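Local coordinates for hypothetical protein, IPT/TIG domain protein (Bacteroides ovatus, PDB 4HW6) that is of unknown function but, pairing an IPT/TIG domain with a six-bladed beta-propeller, probably binds carbohydrate as an auxiliary nutrient-binding protein, at residues A163-D168 and V174-T179; G323-D326 and A332-W335; Y244-H249 and L262-V267; G284-I289 and G340-N345. All blocks are in the same frame, centred on the assembly; numbering follows the deposited sequence.

In the fold
The four contacts sample different levels of one beta-propeller. Interactions 1 and 2 each work within one blade, a different one in each case, and rest on antiparallel backbone bonding, repeated along the hairpin of interaction 1 but reduced in interaction 2 to a single bridge and one further bond. Interaction 3 lies at the surface, where a salt bridge and waters span two parts of one blade whose backbones do not pair. Interaction 4 is the buried one: aromatic rings alone join neighbouring blades across the segments. It shares a blade with interaction 2, the loop of 332-335 leading into strand 337-344, and their centres are about 20 Å apart. Polar bonding thus prevails within blades, ring packing between them.

Interaction 1 of 4, residues A163-D168 and V174-T179; sequences AFRHVD and VDIKTT
The phenyl ring of Phe164 runs alongside the aliphatic chain of Lys177, which overlaps one of its faces: Lys177 CD sits 4.0 Å from the centroid of the Phe164 ring in a CH-pi contact. Because CG of Lys177 is anti to the backbone N (chi1 178°) and the chain bends late, at chi4, its methylenes follow the ring before NZ reaches Phe218 O and the ring of Phe212. Thr179 CG2 touches Phe164 CD2 at 3.5 Å, crossing the phenylalanine at about a right angle.

Arg165 and Ile176 occupy the other face of this beta hairpin. The arginine chain, bent at chi2 and chi3, folds back over the partner strand, where NE donates to Asp175 O (2.9 Å) and NH2 to Val174 O (3.1 Å), while Ile176 CG1 lies over one face of the guanidinium, toward its rim. Asp175 O also accepts from His166 N, and the two donors arrive from opposite faces of the carbonyl plane. Asp175 N returns a bond to His166 O (2.8 Å), and a water joins His166 ND1 to Asp175 OD2.

With Leu128 O as a further acceptor of NH2, a buried arginine is met by three neutral backbone carbonyls, whose dipoles probably help to stabilise its charge, with no carboxylate of the two segments in contact.

Interaction 2 of 4, residues G323-D326 and A332-W335; sequences GWVD and ARLW
Val325 and Arg333 face each other in a single antiparallel, hydrogen-bonded bridge between two irregular segments. Arg333 N donates to Val325 O at 2.9 Å, lying in the carbonyl plane on a lone pair, and Val325 N answers to Arg333 O at 3.2 Å along an almost straight line (175°). The two side chains run alongside each other in the same direction, bringing Val325 CG2 within 3.9 Å of Arg333 CG. Ala332 CB also touches Val325 O, at 3.4 Å.

Further along, Gly323 N donates to Leu334 O (2.9 Å) from well above that carbonyl's plane. Gly323 O is also packed against two side chains, 3.7 Å from Arg333 CB and 3.5 Å from Trp335 CB.

A second shell sets these groups. The Arg333 chain, bent at chi2 (-70°), curls back so that NH1 grips Ala332 O and Thr330 O. Arg368 donates to Arg333 O and pairs with the carboxylate of Asp326, tying both segments to strand 366-370. Trp324 NE1 bonds to Thr378 on strand 375-380, and Leu334 packs on Val376 and Phe359. The bridge therefore closes the base of the excursion that carries strand 327-328, at one edge of this blade, just before the chain enters strand 337-344 at the other.

Interaction 3 of 4, residues Y244-H249 and L262-V267; sequences YTRYHH and LTEEEV
Glu264 and Arg246 form the salt bridge at the heart of this surface contact. Arg246 NH2 donates to Glu264 OE2 at 2.9 Å with an N-H...O angle of 162°, meeting the carboxylate oxygen on its anti side and close to the guanidinium plane. Of the carboxylate oxygens OE2 takes the bond, and the two planes stand 62° apart, not coplanar as in a two-oxygen bridge. A water bound by Arg246 NH1 (3.0 Å) donates to the same OE2 (2.7 Å), giving that oxygen two donors. An extended glutamate chain, CG anti to the backbone N (chi1 -173°), carries the carboxylate out to the arginine. On the guanidinium's face lies the His249 ring, brought back by the type I turn from Arg246 to His249.

Tyr244 adds a van der Waals contact: its OH touches Leu262 CD2 at 3.8 Å, the side chains lying aslant. A further water, 2.8 Å from Tyr244 OH, reaches Thr263 O only weakly.

Both segments belong to one propeller blade. Strand 251-255 pairs with strand 242-244 and also with 262-263 and 265-268, with a classic beta bulge in the latter pairing, where Glu266 and Val267 stand opposite one residue. The salt bridge links the loop after strand 242-244 to the corner between 262-263 and 265-268, beside strand 251-255.

Interaction 4 of 4, residues G284-I289 and G340-N345; sequences GDWAYI and GIFVKN. With EDO (1,2-ethanediol), chain F.
One atom of Phe342, CZ, meets two aromatic rings at once, the phenyl plane lying almost parallel to one and steeply inclined to the other. Phe342 CZ touches Tyr288 CD2 at 3.5 Å and Trp286 CZ3 at 3.7 Å. Such an aromatic cluster packs neighbouring blades of the beta-propeller together: Trp286 and Tyr288 project from strand 286-291, whereas Phe342 comes from strand 337-344, an edge strand of the following sheet.

The Tyr288 and Phe342 planes are only 12° apart, yet the rings have slid past one another until they barely overlap, their centroids 5.6 Å apart. Trp286 is inclined to Phe342 by 76°, with Trp286 CZ3 at the edge of the phenyl ring, near its plane. The same tryptophan carbon lies over the centre of the Tyr288 ring, 3.3 Å above its plane, so each of the three rings touches the other two. A chi1 of 54° sets Trp286 CG between the backbone N and the carbonyl carbon, swinging the six-membered ring into the cluster.

His281 and Phe357 add rings to the group, and Arg299 makes a cation-pi contact with Trp286. At the far end of the indole lies an ethanediol, probably from the crystallisation liquor. Its O2 donates to Asp285 OD2 at 2.7 Å, and its O1 accepts from Trp286 NE1 at 2.8 Å, in the plane of the indole, at its edge.

Interaction 1 of 4, residues A163-D168 and V174-T179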
loop_
_atom_site.group_PDB
_atom_site.type_symbol
_atom_site.label_atom_id
_atom_site.label_comp_id
_atom_site.label_asym_id
_atom_site.label_seq_id
_atom_site.Cartn_x
_atom_site.Cartn_y
_atom_site.Cartn_z
ATOM N N ALA A 163 -19.457 -6.420 5.547
ATOM C CA ALA A 163 -19.452 -4.998 5.867
ATOM C C ALA A 163 -18.467 -4.203 5.026
ATOM O O ALA A 163 -17.355 -4.653 4.723
ATOM C CB ALA A 163 -19.151 -4.759 7.345
ATOM N N PHE A 164 -18.919 -2.996 4.715
ATOM C CA PHE A 164 -18.134 -1.906 4.154
ATOM C C PHE A 164 -17.465 -1.187 5.332
ATOM O O PHE A 164 -18.139 -0.816 6.300
ATOM C CB PHE A 164 -19.122 -0.977 3.471
ATOM C CG PHE A 164 -18.506 0.029 2.549
ATOM C CD1 PHE A 164 -17.680 1.028 3.024
ATOM C CD2 PHE A 164 -18.814 0.001 1.211
ATOM C CE1 PHE A 164 -17.152 1.968 2.156
ATOM C CE2 PHE A 164 -18.287 0.939 0.339
ATOM C CZ PHE A 164 -17.457 1.919 0.817
ATOM N N ARG A 165 -16.157 -1.026 5.283
ATOM C CA ARG A 165 -15.446 -0.447 6.436
ATOM C C ARG A 165 -14.742 0.861 6.096
ATOM O O ARG A 165 -14.406 1.126 4.930
ATOM C CB ARG A 165 -14.417 -1.440 7.005
ATOM C CG ARG A 165 -14.975 -2.822 7.355
ATOM C CD ARG A 165 -16.066 -2.779 8.400
ATOM N NE ARG A 165 -15.621 -2.232 9.685
ATOM C CZ ARG A 165 -15.431 -2.941 10.807
ATOM N NH1 ARG A 165 -15.612 -4.261 10.839
ATOM N NH2 ARG A 165 -15.024 -2.324 11.909
ATOM N N HIS A 166 -14.528 1.652 7.136
ATOM C CA HIS A 166 -13.870 2.969 7.023
ATOM C C HIS A 166 -12.808 3.085 8.109
ATOM O O HIS A 166 -13.137 3.144 9.294
ATOM C CB HIS A 166 -14.902 4.057 7.178
ATOM C CG HIS A 166 -14.333 5.432 7.337
ATOM N ND1 HIS A 166 -14.993 6.422 8.031
ATOM C CD2 HIS A 166 -13.175 5.985 6.903
ATOM C CE1 HIS A 166 -14.268 7.530 8.015
ATOM N NE2 HIS A 166 -13.154 7.293 7.344
ATOM N N VAL A 167 -11.557 3.134 7.680
ATOM C CA VAL A 167 -10.439 3.339 8.561
ATOM C C VAL A 167 -10.185 4.848 8.631
ATOM O O VAL A 167 -9.821 5.468 7.630
ATOM C CB VAL A 167 -9.179 2.601 8.078
ATOM C CG1 VAL A 167 -8.025 2.870 9.014
ATOM C CG2 VAL A 167 -9.421 1.087 7.951
ATOM N N ASP A 168 -10.384 5.411 9.816
ATOM C CA ASP A 168 -10.244 6.845 10.104
ATOM C C ASP A 168 -8.964 7.046 10.905
ATOM O O ASP A 168 -8.920 6.782 12.108
ATOM C CB ASP A 168 -11.476 7.291 10.890
ATOM C CG ASP A 168 -11.449 8.751 11.319
ATOM O OD1 ASP A 168 -10.407 9.437 11.252
ATOM O OD2 ASP A 168 -12.507 9.199 11.786
ATOM N N VAL A 174 -12.174 2.352 13.316
ATOM C CA VAL A 174 -12.596 1.589 12.138
ATOM C C VAL A 174 -14.105 1.415 12.186
ATOM O O VAL A 174 -14.610 0.579 12.918
ATOM C CB VAL A 174 -11.934 0.200 12.004
ATOM C CG1 VAL A 174 -12.288 -0.413 10.642
ATOM C CG2 VAL A 174 -10.406 0.290 12.163
ATOM N N ASP A 175 -14.811 2.214 11.388
ATOM C CA ASP A 175 -16.261 2.214 11.391
ATOM C C ASP A 175 -16.804 1.200 10.397
ATOM O O ASP A 175 -16.090 0.665 9.554
ATOM C CB ASP A 175 -16.783 3.608 11.028
ATOM C CG ASP A 175 -18.130 3.932 11.665
ATOM O OD1 ASP A 175 -18.741 3.082 12.356
ATOM O OD2 ASP A 175 -18.577 5.078 11.468
ATOM N N ILE A 176 -18.084 0.923 10.541
ATOM C CA ILE A 176 -18.880 0.184 9.556
ATOM C C ILE A 176 -19.809 1.181 8.884
ATOM O O ILE A 176 -20.571 1.903 9.560
ATOM C CB ILE A 176 -19.748 -0.898 10.222
ATOM C CG1 ILE A 176 -18.847 -1.961 10.871
ATOM C CG2 ILE A 176 -20.704 -1.537 9.179
ATOM C CD1 ILE A 176 -19.578 -2.974 11.728
ATOM N N LYS A 177 -19.744 1.226 7.562
ATOM C CA LYS A 177 -20.581 2.116 6.767
ATOM C C LYS A 177 -21.863 1.393 6.336
ATOM O O LYS A 177 -21.809 0.364 5.684
ATOM C CB LYS A 177 -19.808 2.625 5.540
ATOM C CG LYS A 177 -20.650 3.537 4.643
ATOM C CD LYS A 177 -19.940 4.021 3.392
ATOM C CE LYS A 177 -20.784 5.068 2.667
ATOM N NZ LYS A 177 -21.110 6.259 3.536
ATOM N N THR A 178 -23.019 1.943 6.689
ATOM C CA THR A 178 -24.288 1.408 6.205
ATOM C C THR A 178 -24.432 1.890 4.769
ATOM O O THR A 178 -24.457 3.084 4.508
ATOM C CB THR A 178 -25.490 1.886 7.036
ATOM O OG1 THR A 178 -25.292 1.540 8.417
ATOM C CG2 THR A 178 -26.784 1.218 6.545
ATOM N N THR A 179 -24.477 0.955 3.835
ATOM C CA THR A 179 -24.625 1.275 2.416
ATOM C C THR A 179 -26.014 0.940 1.893
ATOM O O THR A 179 -26.435 1.507 0.899
ATOM C CB THR A 179 -23.646 0.451 1.557
ATOM O OG1 THR A 179 -23.940 -0.939 1.744
ATOM C CG2 THR A 179 -22.178 0.742 1.943
HETATM O O HOH W 1 -17.328 6.640 9.431
#

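Interaction 2 of 4, residues G323-D326 and A332-W335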
loop_
_atom_site.group_PDB
_atom_site.type_symbol
_atom_site.label_atom_id
_atom_site.label_comp_id
_atom_site.label_asym_id
_atom_site.label_seq_id
_atom_site.Cartn_x
_atom_site.Cartn_y
_atom_site.Cartn_z
ATOM N N GLY A 323 -1.185 -20.435 -11.872
ATOM C CA GLY A 323 0.077 -20.908 -11.358
ATOM C C GLY A 323 0.809 -19.782 -10.659
ATOM O O GLY A 323 0.382 -18.625 -10.714
ATOM N N TRP A 324 1.901 -20.143 -9.994
ATOM C CA TRP A 324 2.796 -19.175 -9.375
ATOM C C TRP A 324 4.144 -19.312 -10.064
ATOM O O TRP A 324 4.988 -20.122 -9.677
ATOM C CB TRP A 324 2.927 -19.380 -7.864
ATOM C CG TRP A 324 3.878 -18.383 -7.270
ATOM C CD1 TRP A 324 3.710 -17.057 -7.188
ATOM C CD2 TRP A 324 5.164 -18.664 -6.744
ATOM N NE1 TRP A 324 4.800 -16.468 -6.612
ATOM C CE2 TRP A 324 5.713 -17.441 -6.320
ATOM C CE3 TRP A 324 5.904 -19.843 -6.574
ATOM C CZ2 TRP A 324 6.981 -17.349 -5.751
ATOM C CZ3 TRP A 324 7.161 -19.756 -5.993
ATOM C CH2 TRP A 324 7.676 -18.512 -5.574
ATOM N N VAL A 325 4.327 -18.544 -11.134
ATOM C CA VAL A 325 5.550 -18.568 -11.906
ATOM C C VAL A 325 5.933 -17.112 -12.212
ATOM O O VAL A 325 5.207 -16.391 -12.911
ATOM C CB VAL A 325 5.405 -19.377 -13.215
ATOM C CG1 VAL A 325 6.704 -19.327 -14.003
ATOM C CG2 VAL A 325 4.989 -20.823 -12.933
ATOM N N ASP A 326 7.051 -16.671 -11.640
ATOM C CA ASP A 326 7.585 -15.351 -11.986
ATOM C C ASP A 326 8.252 -15.430 -13.354
ATOM O O ASP A 326 8.746 -16.494 -13.764
ATOM C CB ASP A 326 8.559 -14.842 -10.925
ATOM C CG ASP A 326 7.881 -14.493 -9.596
ATOM O OD1 ASP A 326 6.698 -14.166 -9.562
ATOM O OD2 ASP A 326 8.574 -14.501 -8.564
ATOM N N ALA A 332 5.046 -15.696 -17.492
ATOM C CA ALA A 332 4.626 -15.711 -16.088
ATOM C C ALA A 332 3.289 -16.433 -15.967
ATOM O O ALA A 332 2.547 -16.550 -16.940
ATOM C CB ALA A 332 4.474 -14.300 -15.535
ATOM N N ARG A 333 3.023 -16.927 -14.766
ATOM C CA ARG A 333 1.718 -17.428 -14.385
ATOM C C ARG A 333 1.253 -16.719 -13.139
ATOM O O ARG A 333 2.060 -16.485 -12.211
ATOM C CB ARG A 333 1.741 -18.922 -14.157
ATOM C CG ARG A 333 2.165 -19.737 -15.373
ATOM C CD ARG A 333 1.085 -19.692 -16.447
ATOM N NE ARG A 333 1.443 -20.476 -17.617
ATOM C CZ ARG A 333 2.074 -20.018 -18.696
ATOM N NH1 ARG A 333 2.479 -18.749 -18.770
ATOM N NH2 ARG A 333 2.346 -20.873 -19.696
ATOM N N LEU A 334 -0.036 -16.371 -13.141
ATOM C CA LEU A 334 -0.712 -15.747 -12.022
ATOM C C LEU A 334 -1.752 -16.710 -11.492
ATOM O O LEU A 334 -2.099 -17.688 -12.170
ATOM C CB LEU A 334 -1.400 -14.454 -12.450
ATOM C CG LEU A 334 -0.566 -13.427 -13.216
ATOM C CD1 LEU A 334 -1.358 -12.145 -13.412
ATOM C CD2 LEU A 334 0.783 -13.129 -12.607
ATOM N N TRP A 335 -2.231 -16.436 -10.286
ATOM C CA TRP A 335 -3.242 -17.278 -9.672
ATOM C C TRP A 335 -4.200 -16.432 -8.837
ATOM O O TRP A 335 -3.947 -16.099 -7.676
ATOM C CB TRP A 335 -2.611 -18.415 -8.852
ATOM C CG TRP A 335 -3.577 -19.581 -8.625
ATOM C CD1 TRP A 335 -4.891 -19.626 -8.932
ATOM C CD2 TRP A 335 -3.278 -20.823 -7.991
ATOM N NE1 TRP A 335 -5.431 -20.839 -8.586
ATOM C CE2 TRP A 335 -4.466 -21.583 -7.980
ATOM C CE3 TRP A 335 -2.130 -21.352 -7.399
ATOM C CZ2 TRP A 335 -4.537 -22.858 -7.415
ATOM C CZ3 TRP A 335 -2.197 -22.626 -6.852
ATOM C CH2 TRP A 335 -3.394 -23.357 -6.862
#

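Interaction 3 of 4, residues Y244-H249 and L262-V267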
loop_
_atom_site.group_PDB
_atom_site.type_symbol
_atom_site.label_atom_id
_atom_site.label_comp_id
_atom_site.label_asym_id
_atom_site.label_seq_id
_atom_site.Cartn_x
_atom_site.Cartn_y
_atom_site.Cartn_z
ATOM N N TYR A 244 -16.693 0.269 -16.513
ATOM C CA TYR A 244 -17.117 -0.932 -15.820
ATOM C C TYR A 244 -17.335 -2.121 -16.740
ATOM O O TYR A 244 -17.357 -1.976 -17.961
ATOM C CB TYR A 244 -18.365 -0.666 -14.983
ATOM C CG TYR A 244 -19.633 -0.297 -15.743
ATOM C CD1 TYR A 244 -19.857 1.005 -16.207
ATOM C CD2 TYR A 244 -20.626 -1.242 -15.975
ATOM C CE1 TYR A 244 -21.035 1.338 -16.860
ATOM C CE2 TYR A 244 -21.800 -0.913 -16.639
ATOM C CZ TYR A 244 -22.014 0.377 -17.060
ATOM O OH TYR A 244 -23.178 0.708 -17.736
ATOM N N THR A 245 -17.454 -3.305 -16.123
ATOM C CA THR A 245 -17.858 -4.508 -16.812
ATOM C C THR A 245 -19.106 -5.088 -16.149
ATOM O O THR A 245 -19.390 -4.801 -14.976
ATOM C CB THR A 245 -16.755 -5.610 -16.827
ATOM O OG1 THR A 245 -16.539 -6.113 -15.501
ATOM C CG2 THR A 245 -15.438 -5.092 -17.386
ATOM N N ARG A 246 -19.855 -5.850 -16.942
ATOM C CA ARG A 246 -21.020 -6.621 -16.503
ATOM C C ARG A 246 -20.873 -8.085 -16.896
ATOM O O ARG A 246 -20.469 -8.412 -18.007
ATOM C CB ARG A 246 -22.282 -6.111 -17.190
ATOM C CG ARG A 246 -22.708 -4.708 -16.793
ATOM C CD ARG A 246 -23.924 -4.297 -17.586
ATOM N NE ARG A 246 -23.589 -4.208 -19.008
ATOM C CZ ARG A 246 -24.441 -4.159 -20.023
ATOM N NH1 ARG A 246 -25.758 -4.217 -19.843
ATOM N NH2 ARG A 246 -23.961 -4.068 -21.260
ATOM N N TYR A 247 -21.255 -8.972 -15.985
ATOM C CA TYR A 247 -21.083 -10.402 -16.161
ATOM C C TYR A 247 -21.504 -10.942 -17.514
ATOM O O TYR A 247 -20.782 -11.740 -18.104
ATOM C CB TYR A 247 -21.809 -11.136 -15.029
ATOM C CG TYR A 247 -21.606 -12.634 -15.015
ATOM C CD1 TYR A 247 -22.427 -13.469 -15.747
ATOM C CD2 TYR A 247 -20.610 -13.220 -14.225
ATOM C CE1 TYR A 247 -22.251 -14.834 -15.728
ATOM C CE2 TYR A 247 -20.418 -14.581 -14.216
ATOM C CZ TYR A 247 -21.230 -15.386 -14.961
ATOM O OH TYR A 247 -21.056 -16.771 -14.959
ATOM N N HIS A 248 -22.667 -10.519 -18.014
ATOM C CA HIS A 248 -23.224 -11.127 -19.210
ATOM C C HIS A 248 -22.838 -10.494 -20.551
ATOM O O HIS A 248 -23.408 -10.858 -21.587
ATOM C CB HIS A 248 -24.734 -11.167 -19.095
ATOM C CG HIS A 248 -25.220 -12.122 -18.060
ATOM N ND1 HIS A 248 -25.163 -13.489 -18.235
ATOM C CD2 HIS A 248 -25.760 -11.913 -16.831
ATOM C CE1 HIS A 248 -25.668 -14.083 -17.164
ATOM N NE2 HIS A 248 -26.048 -13.152 -16.302
ATOM N N HIS A 249 -21.870 -9.583 -20.535
ATOM C CA HIS A 249 -21.519 -8.793 -21.715
ATOM C C HIS A 249 -19.976 -8.768 -21.848
ATOM O O HIS A 249 -19.259 -8.453 -20.881
ATOM C CB HIS A 249 -22.136 -7.398 -21.552
ATOM C CG HIS A 249 -23.627 -7.448 -21.463
ATOM N ND1 HIS A 249 -24.418 -7.585 -22.579
ATOM C CD2 HIS A 249 -24.458 -7.523 -20.395
ATOM C CE1 HIS A 249 -25.689 -7.668 -22.200
ATOM N NE2 HIS A 249 -25.737 -7.640 -20.880
ATOM N N LEU A 262 -24.215 7.217 -21.117
ATOM C CA LEU A 262 -23.851 5.825 -21.049
ATOM C C LEU A 262 -23.305 5.385 -22.402
ATOM O O LEU A 262 -23.904 5.680 -23.437
ATOM C CB LEU A 262 -25.080 4.993 -20.724
ATOM C CG LEU A 262 -25.562 5.117 -19.289
ATOM C CD1 LEU A 262 -27.080 5.028 -19.160
ATOM C CD2 LEU A 262 -24.866 4.064 -18.443
ATOM N N THR A 263 -22.174 4.696 -22.379
ATOM C CA THR A 263 -21.626 4.080 -23.580
ATOM C C THR A 263 -21.559 2.600 -23.275
ATOM O O THR A 263 -20.700 2.167 -22.512
ATOM C CB THR A 263 -20.230 4.647 -23.881
ATOM O OG1 THR A 263 -20.338 6.070 -24.050
ATOM C CG2 THR A 263 -19.629 4.017 -25.154
ATOM N N GLU A 264 -22.481 1.831 -23.852
ATOM C CA GLU A 264 -22.537 0.415 -23.539
ATOM C C GLU A 264 -21.265 -0.313 -23.967
ATOM O O GLU A 264 -20.762 -1.154 -23.239
ATOM C CB GLU A 264 -23.764 -0.239 -24.184
ATOM C CG GLU A 264 -23.930 -1.672 -23.738
ATOM C CD GLU A 264 -25.250 -2.308 -24.121
ATOM O OE1 GLU A 264 -26.024 -1.688 -24.885
ATOM O OE2 GLU A 264 -25.485 -3.464 -23.676
ATOM N N GLU A 265 -20.771 -0.023 -25.170
ATOM C CA GLU A 265 -19.614 -0.715 -25.700
ATOM C C GLU A 265 -18.486 0.273 -25.995
ATOM O O GLU A 265 -18.336 0.729 -27.137
ATOM C CB GLU A 265 -20.030 -1.463 -26.967
ATOM C CG GLU A 265 -19.000 -2.475 -27.444
ATOM C CD GLU A 265 -19.446 -3.169 -28.715
ATOM O OE1 GLU A 265 -20.506 -3.825 -28.698
ATOM O OE2 GLU A 265 -18.734 -3.064 -29.726
ATOM N N GLU A 266 -17.699 0.622 -24.973
ATOM C CA GLU A 266 -16.460 1.396 -25.202
ATOM C C GLU A 266 -15.535 0.557 -26.076
ATOM O O GLU A 266 -14.952 1.069 -27.024
ATOM C CB GLU A 266 -15.764 1.777 -23.896
ATOM C CG GLU A 266 -16.502 2.840 -23.074
ATOM C CD GLU A 266 -16.244 4.255 -23.549
ATOM O OE1 GLU A 266 -15.472 4.439 -24.523
ATOM O OE2 GLU A 266 -16.808 5.208 -22.942
ATOM N N VAL A 267 -15.410 -0.731 -25.755
ATOM C CA VAL A 267 -14.666 -1.677 -26.592
ATOM C C VAL A 267 -15.098 -3.089 -26.270
ATOM O O VAL A 267 -15.499 -3.366 -25.144
ATOM C CB VAL A 267 -13.128 -1.506 -26.385
ATOM C CG1 VAL A 267 -12.675 -2.041 -25.037
ATOM C CG2 VAL A 267 -12.342 -2.131 -27.542
HETATM O O HOH W 2 -22.838 1.991 -20.156
HETATM O O HOH W 3 -27.531 -4.522 -22.185
#

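Interaction 4 of 4, residues G284-I289 and G340-N345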
loop_
_atom_site.group_PDB
_atom_site.type_symbol
_atom_site.label_atom_id
_atom_site.label_comp_id
_atom_site.label_asym_id
_atom_site.label_seq_id
_atom_site.Cartn_x
_atom_site.Cartn_y
_atom_site.Cartn_z
ATOM N N GLY A 284 -3.483 8.307 -17.278
ATOM C CA GLY A 284 -4.715 8.134 -18.058
ATOM C C GLY A 284 -4.498 7.640 -19.476
ATOM O O GLY A 284 -5.453 7.558 -20.248
ATOM N N ASP A 285 -3.253 7.297 -19.837
ATOM C CA ASP A 285 -2.955 6.873 -21.190
ATOM C C ASP A 285 -3.498 5.477 -21.503
ATOM O O ASP A 285 -3.699 5.131 -22.673
ATOM C CB ASP A 285 -1.440 6.901 -21.455
ATOM C CG ASP A 285 -0.863 8.304 -21.486
ATOM O OD1 ASP A 285 -1.632 9.274 -21.528
ATOM O OD2 ASP A 285 0.379 8.439 -21.477
ATOM N N TRP A 286 -3.683 4.680 -20.458
ATOM C CA TRP A 286 -4.105 3.306 -20.580
ATOM C C TRP A 286 -4.496 2.763 -19.216
ATOM O O TRP A 286 -4.230 3.395 -18.207
ATOM C CB TRP A 286 -3.009 2.450 -21.204
ATOM C CG TRP A 286 -1.659 2.508 -20.549
ATOM C CD1 TRP A 286 -0.625 3.303 -20.909
ATOM C CD2 TRP A 286 -1.188 1.702 -19.449
ATOM N NE1 TRP A 286 0.472 3.067 -20.099
ATOM C CE2 TRP A 286 0.160 2.076 -19.210
ATOM C CE3 TRP A 286 -1.748 0.680 -18.686
ATOM C CZ2 TRP A 286 0.946 1.481 -18.221
ATOM C CZ3 TRP A 286 -0.940 0.071 -17.668
ATOM C CH2 TRP A 286 0.386 0.499 -17.461
ATOM N N ALA A 287 -5.171 1.620 -19.219
ATOM C CA ALA A 287 -5.560 0.918 -17.984
ATOM C C ALA A 287 -5.118 -0.529 -18.061
ATOM O O ALA A 287 -5.044 -1.089 -19.132
ATOM C CB ALA A 287 -7.074 0.970 -17.790
ATOM N N TYR A 288 -4.888 -1.146 -16.917
ATOM C CA TYR A 288 -4.873 -2.590 -16.829
ATOM C C TYR A 288 -6.268 -3.134 -16.576
ATOM O O TYR A 288 -7.064 -2.555 -15.824
ATOM C CB TYR A 288 -3.943 -3.082 -15.725
ATOM C CG TYR A 288 -2.463 -3.049 -16.052
ATOM C CD1 TYR A 288 -1.971 -3.474 -17.274
ATOM C CD2 TYR A 288 -1.554 -2.603 -15.119
ATOM C CE1 TYR A 288 -0.594 -3.436 -17.559
ATOM C CE2 TYR A 288 -0.193 -2.558 -15.382
ATOM C CZ TYR A 288 0.285 -2.972 -16.597
ATOM O OH TYR A 288 1.625 -2.916 -16.887
ATOM N N ILE A 289 -6.542 -4.263 -17.204
ATOM C CA ILE A 289 -7.683 -5.082 -16.924
ATOM C C ILE A 289 -7.194 -6.390 -16.308
ATOM O O ILE A 289 -6.561 -7.234 -16.994
ATOM C CB ILE A 289 -8.485 -5.425 -18.196
ATOM C CG1 ILE A 289 -8.747 -4.188 -19.065
ATOM C CG2 ILE A 289 -9.796 -6.122 -17.815
ATOM C CD1 ILE A 289 -9.196 -4.547 -20.470
ATOM N N GLY A 340 -5.027 -4.418 -7.862
ATOM C CA GLY A 340 -3.724 -3.827 -8.046
ATOM C C GLY A 340 -3.712 -2.322 -8.018
ATOM O O GLY A 340 -4.719 -1.682 -8.273
ATOM N N ILE A 341 -2.532 -1.762 -7.756
ATOM C CA ILE A 341 -2.341 -0.322 -7.706
ATOM C C ILE A 341 -1.009 0.068 -8.319
ATOM O O ILE A 341 -0.057 -0.702 -8.323
ATOM C CB ILE A 341 -2.371 0.210 -6.261
ATOM C CG1 ILE A 341 -1.329 -0.535 -5.384
ATOM C CG2 ILE A 341 -3.780 0.075 -5.688
ATOM C CD1 ILE A 341 -1.110 0.124 -4.043
ATOM N N PHE A 342 -0.948 1.296 -8.817
ATOM C CA PHE A 342 0.277 1.856 -9.330
ATOM C C PHE A 342 1.055 2.589 -8.250
ATOM O O PHE A 342 0.489 3.393 -7.510
ATOM C CB PHE A 342 -0.042 2.788 -10.478
ATOM C CG PHE A 342 -0.520 2.068 -11.715
ATOM C CD1 PHE A 342 0.391 1.519 -12.596
ATOM C CD2 PHE A 342 -1.865 1.952 -12.003
ATOM C CE1 PHE A 342 -0.027 0.843 -13.746
ATOM C CE2 PHE A 342 -2.287 1.280 -13.135
ATOM C CZ PHE A 342 -1.367 0.750 -14.030
ATOM N N VAL A 343 2.350 2.322 -8.169
ATOM C CA VAL A 343 3.204 2.931 -7.178
ATOM C C VAL A 343 4.470 3.453 -7.854
ATOM O O VAL A 343 5.138 2.728 -8.604
ATOM C CB VAL A 343 3.550 1.918 -6.056
ATOM C CG1 VAL A 343 4.495 2.542 -5.054
ATOM C CG2 VAL A 343 2.283 1.428 -5.371
ATOM N N LYS A 344 4.790 4.717 -7.605
ATOM C CA LYS A 344 5.966 5.350 -8.217
ATOM C C LYS A 344 7.254 4.640 -7.820
ATOM O O LYS A 344 7.461 4.311 -6.649
ATOM C CB LYS A 344 6.030 6.834 -7.841
ATOM C CG LYS A 344 6.692 7.718 -8.888
ATOM C CD LYS A 344 6.292 9.178 -8.702
ATOM C CE LYS A 344 6.245 9.934 -10.020
ATOM N NZ LYS A 344 6.012 11.391 -9.808
ATOM N N ASN A 345 8.099 4.358 -8.806
ATOM C CA ASN A 345 9.410 3.785 -8.561
ATOM C C ASN A 345 10.451 4.843 -8.940
ATOM O O ASN A 345 10.588 5.227 -10.107
ATOM C CB ASN A 345 9.603 2.503 -9.373
ATOM C CG ASN A 345 10.915 1.811 -9.085
ATOM O OD1 ASN A 345 11.865 2.423 -8.589
ATOM N ND2 ASN A 345 10.986 0.538 -9.407
HETATM C C1 EDO F . 3.413 4.897 -19.485
HETATM O O1 EDO F . 3.044 3.973 -20.517
HETATM C C2 EDO F . 2.366 5.998 -19.364
HETATM O O2 EDO F . 2.101 6.582 -20.648
#